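Local coordinates for hemolysin-related protein (Vibrio cholerae serotype O1, PDB 6MLT) that is a secreted protein of the biofilm matrix that binds metal ions and probably carbohydrate, consistent with a role in biofilm adhesion, at residues Glu490-Asp495 and Pro524-Leu529. Residues are numbered along the deposited sequence; the frame is centred on the assembly and turned at random.
With NA (sodium ion), chain H.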
ATOM      1  N   GLU A 490       5.062  13.396  -2.170  1.00 19.72           N
ATOM      2  CA  GLU A 490       5.620  13.869  -3.424  1.00 19.77           C
ATOM      3  C   GLU A 490       5.970  12.668  -4.310  1.00 19.30           C
ATOM      4  O   GLU A 490       6.000  11.518  -3.863  1.00 17.73           O
ATOM      5  CB  GLU A 490       6.857  14.739  -3.166  1.00 18.04           C
ATOM      6  CG  GLU A 490       6.556  16.153  -2.654  1.00 19.64           C
ATOM      7  CD  GLU A 490       6.114  16.212  -1.190  1.00 22.32           C
ATOM      8  OE1 GLU A 490       6.849  15.706  -0.314  1.00 21.26           O
ATOM      9  OE2 GLU A 490       5.027  16.773  -0.913  1.00 22.16           O
ATOM     10  N   VAL A 491       6.227  12.951  -5.586  1.00 17.52           N
ATOM     11  CA  VAL A 491       6.567  11.945  -6.584  1.00 17.17           C
ATOM     12  C   VAL A 491       8.048  12.059  -6.920  1.00 19.08           C
ATOM     13  O   VAL A 491       8.567  13.160  -7.148  1.00 17.56           O
ATOM     14  CB  VAL A 491       5.726  12.111  -7.866  1.00 17.79           C
ATOM     15  CG1 VAL A 491       5.965  10.935  -8.812  1.00 17.95           C
ATOM     16  CG2 VAL A 491       4.252  12.257  -7.529  1.00 19.26           C
ATOM     17  N   LEU A 492       8.719  10.912  -6.977  1.00 16.34           N
ATOM     18  CA  LEU A 492      10.122  10.834  -7.355  1.00 16.05           C
ATOM     19  C   LEU A 492      10.194  10.230  -8.747  1.00 17.91           C
ATOM     20  O   LEU A 492       9.681   9.130  -8.970  1.00 18.49           O
ATOM     21  CB  LEU A 492      10.924   9.988  -6.367  1.00 17.69           C
ATOM     22  CG  LEU A 492      11.036  10.491  -4.931  1.00 18.17           C
ATOM     23  CD1 LEU A 492       9.751  10.243  -4.153  1.00 19.39           C
ATOM     24  CD2 LEU A 492      12.204   9.805  -4.256  1.00 24.06           C
ATOM     25  N   VAL A 493      10.820  10.956  -9.675  1.00 16.50           N
ATOM     26  CA  VAL A 493      10.826  10.597 -11.084  1.00 18.18           C
ATOM     27  C   VAL A 493      12.251  10.699 -11.615  1.00 20.14           C
ATOM     28  O   VAL A 493      13.110  11.371 -11.045  1.00 19.67           O
ATOM     29  CB  VAL A 493       9.880  11.491 -11.921  1.00 18.18           C
ATOM     30  CG1 VAL A 493       8.492  11.531 -11.301  1.00 22.37           C
ATOM     31  CG2 VAL A 493      10.443  12.902 -12.069  1.00 18.85           C
ATOM     32  N   GLN A 494      12.475  10.043 -12.747  1.00 21.63           N
ATOM     33  CA  GLN A 494      13.778   9.951 -13.386  1.00 18.57           C
ATOM     34  C   GLN A 494      13.574  10.036 -14.891  1.00 19.60           C
ATOM     35  O   GLN A 494      12.613   9.465 -15.418  1.00 18.47           O
ATOM     36  CB  GLN A 494      14.464   8.628 -13.018  1.00 19.55           C
ATOM     37  CG  GLN A 494      15.740   8.328 -13.788  1.00 20.27           C
ATOM     38  CD  GLN A 494      16.897   9.191 -13.327  1.00 21.75           C
ATOM     39  OE1 GLN A 494      17.138   9.332 -12.131  1.00 22.18           O
ATOM     40  NE2 GLN A 494      17.605   9.790 -14.272  1.00 20.40           N
ATOM     41  N   ASP A 495      14.457  10.760 -15.584  1.00 20.42           N
ATOM     42  CA  ASP A 495      14.476  10.666 -17.042  1.00 22.86           C
ATOM     43  C   ASP A 495      15.896  10.383 -17.522  1.00 20.49           C
ATOM     44  O   ASP A 495      16.652   9.707 -16.820  1.00 22.16           O
ATOM     45  CB  ASP A 495      13.856  11.915 -17.696  1.00 26.75           C
ATOM     46  CG  ASP A 495      14.672  13.196 -17.525  1.00 30.86           C
ATOM     47  OD1 ASP A 495      15.771  13.198 -16.932  1.00 29.36           O
ATOM     48  OD2 ASP A 495      14.179  14.231 -18.029  1.00 31.14           O
ATOM     49  N   PRO A 524      14.052   5.915  -7.990  1.00 18.60           N
ATOM     50  CA  PRO A 524      14.770   6.276  -6.764  1.00 19.27           C
ATOM     51  C   PRO A 524      14.020   5.773  -5.542  1.00 16.73           C
ATOM     52  O   PRO A 524      12.805   5.558  -5.571  1.00 17.74           O
ATOM     53  CB  PRO A 524      14.806   7.812  -6.797  1.00 18.64           C
ATOM     54  CG  PRO A 524      14.247   8.211  -8.141  1.00 20.44           C
ATOM     55  CD  PRO A 524      13.389   7.077  -8.592  1.00 18.65           C
ATOM     56  N   VAL A 525      14.764   5.594  -4.454  1.00 16.93           N
ATOM     57  CA  VAL A 525      14.228   5.054  -3.204  1.00 16.33           C
ATOM     58  C   VAL A 525      14.590   5.990  -2.059  1.00 17.56           C
ATOM     59  O   VAL A 525      15.742   6.426  -1.948  1.00 18.10           O
ATOM     60  CB  VAL A 525      14.773   3.639  -2.930  1.00 19.39           C
ATOM     61  CG1 VAL A 525      14.522   3.210  -1.474  1.00 18.29           C
ATOM     62  CG2 VAL A 525      14.151   2.644  -3.911  1.00 19.98           C
ATOM     63  N   VAL A 526      13.620   6.272  -1.195  1.00 16.18           N
ATOM     64  CA  VAL A 526      13.878   6.946   0.073  1.00 16.28           C
ATOM     65  C   VAL A 526      13.804   5.906   1.179  1.00 17.09           C
ATOM     66  O   VAL A 526      12.839   5.131   1.256  1.00 17.37           O
ATOM     67  CB  VAL A 526      12.883   8.089   0.321  1.00 19.09           C
ATOM     68  CG1 VAL A 526      13.069   8.671   1.723  1.00 20.13           C
ATOM     69  CG2 VAL A 526      13.061   9.178  -0.734  1.00 20.72           C
ATOM     70  N   ALA A 527      14.820   5.887   2.035  1.00 17.04           N
ATOM     71  CA  ALA A 527      14.813   5.010   3.194  1.00 18.56           C
ATOM     72  C   ALA A 527      15.601   5.654   4.321  1.00 20.56           C
ATOM     73  O   ALA A 527      16.606   6.336   4.086  1.00 20.38           O
ATOM     74  CB  ALA A 527      15.402   3.636   2.867  1.00 18.17           C
ATOM     75  N   ASP A 528      15.132   5.423   5.548  1.00 18.49           N
ATOM     76  CA  ASP A 528      15.790   5.901   6.762  1.00 22.89           C
ATOM     77  C   ASP A 528      16.799   4.838   7.172  1.00 21.93           C
ATOM     78  O   ASP A 528      16.476   3.882   7.879  1.00 20.16           O
ATOM     79  CB  ASP A 528      14.771   6.171   7.862  1.00 22.95           C
ATOM     80  CG  ASP A 528      15.405   6.726   9.127  1.00 27.52           C
ATOM     81  OD1 ASP A 528      16.651   6.846   9.171  1.00 27.60           O
ATOM     82  OD2 ASP A 528      14.657   7.046  10.079  1.00 27.32           O
ATOM     83  N   LEU A 529      18.041   5.015   6.721  1.00 19.60           N
ATOM     84  CA  LEU A 529      19.049   3.980   6.915  1.00 20.91           C
ATOM     85  C   LEU A 529      19.439   3.849   8.383  1.00 21.92           C
ATOM     86  O   LEU A 529      19.547   2.732   8.902  1.00 19.92           O
ATOM     87  CB  LEU A 529      20.277   4.281   6.054  1.00 20.50           C
ATOM     88  CG  LEU A 529      20.009   4.504   4.558  1.00 21.57           C
ATOM     89  CD1 LEU A 529      21.305   4.817   3.820  1.00 21.17           C
ATOM     90  CD2 LEU A 529      19.317   3.307   3.930  1.00 19.86           C
TER
HETATM   91 NA    NA H1007       4.550  16.284   1.279  1.00 20.83          NA
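With L492 CG turned anti to its own carbonyl carbon (chi1 -64°) and V526 CG2 likewise anti to the carbonyl carbon of its residue, the two branched side chains meet methyl to methyl. L492 CD2 lies 3.7 Å from V526 CG2, and the side chains cross at about a right angle. The same methyl also reaches the proline ring, L492 CD2 standing 4.1 Å from P524 CB. Nearer the backbone, L492 CB passes 4.2 Å from P524 CG, leucine and ring sliding past one another in opposite directions. No hydrogen bond joins the two segments, and all of these apolar groups are buried. Strands 490-494 and 525-527 belong to neighbouring four-stranded antiparallel blades of the beta-propeller, the second closed by the N-terminal strand 13-19, and their side chains meet in the interface between the blades. There L537 touches L492, P524 and V526, Y481 touches L492 and V526, and S479 OG hydrogen-bonds P524 O. At the start of its strand E490 holds a sodium ion with both carboxylate oxygens, unevenly: OE2 at 2.3 Å, OE1 at 2.9 Å. D482, T484, D486 and I488 complete the site in the preceding loop. At the far end, Q494 NE2 donates to D495 O at 2.7 Å in a nearly straight bond (165°), and also to N515 O; with OE1 bonded as well, both ends of the buried amide are held.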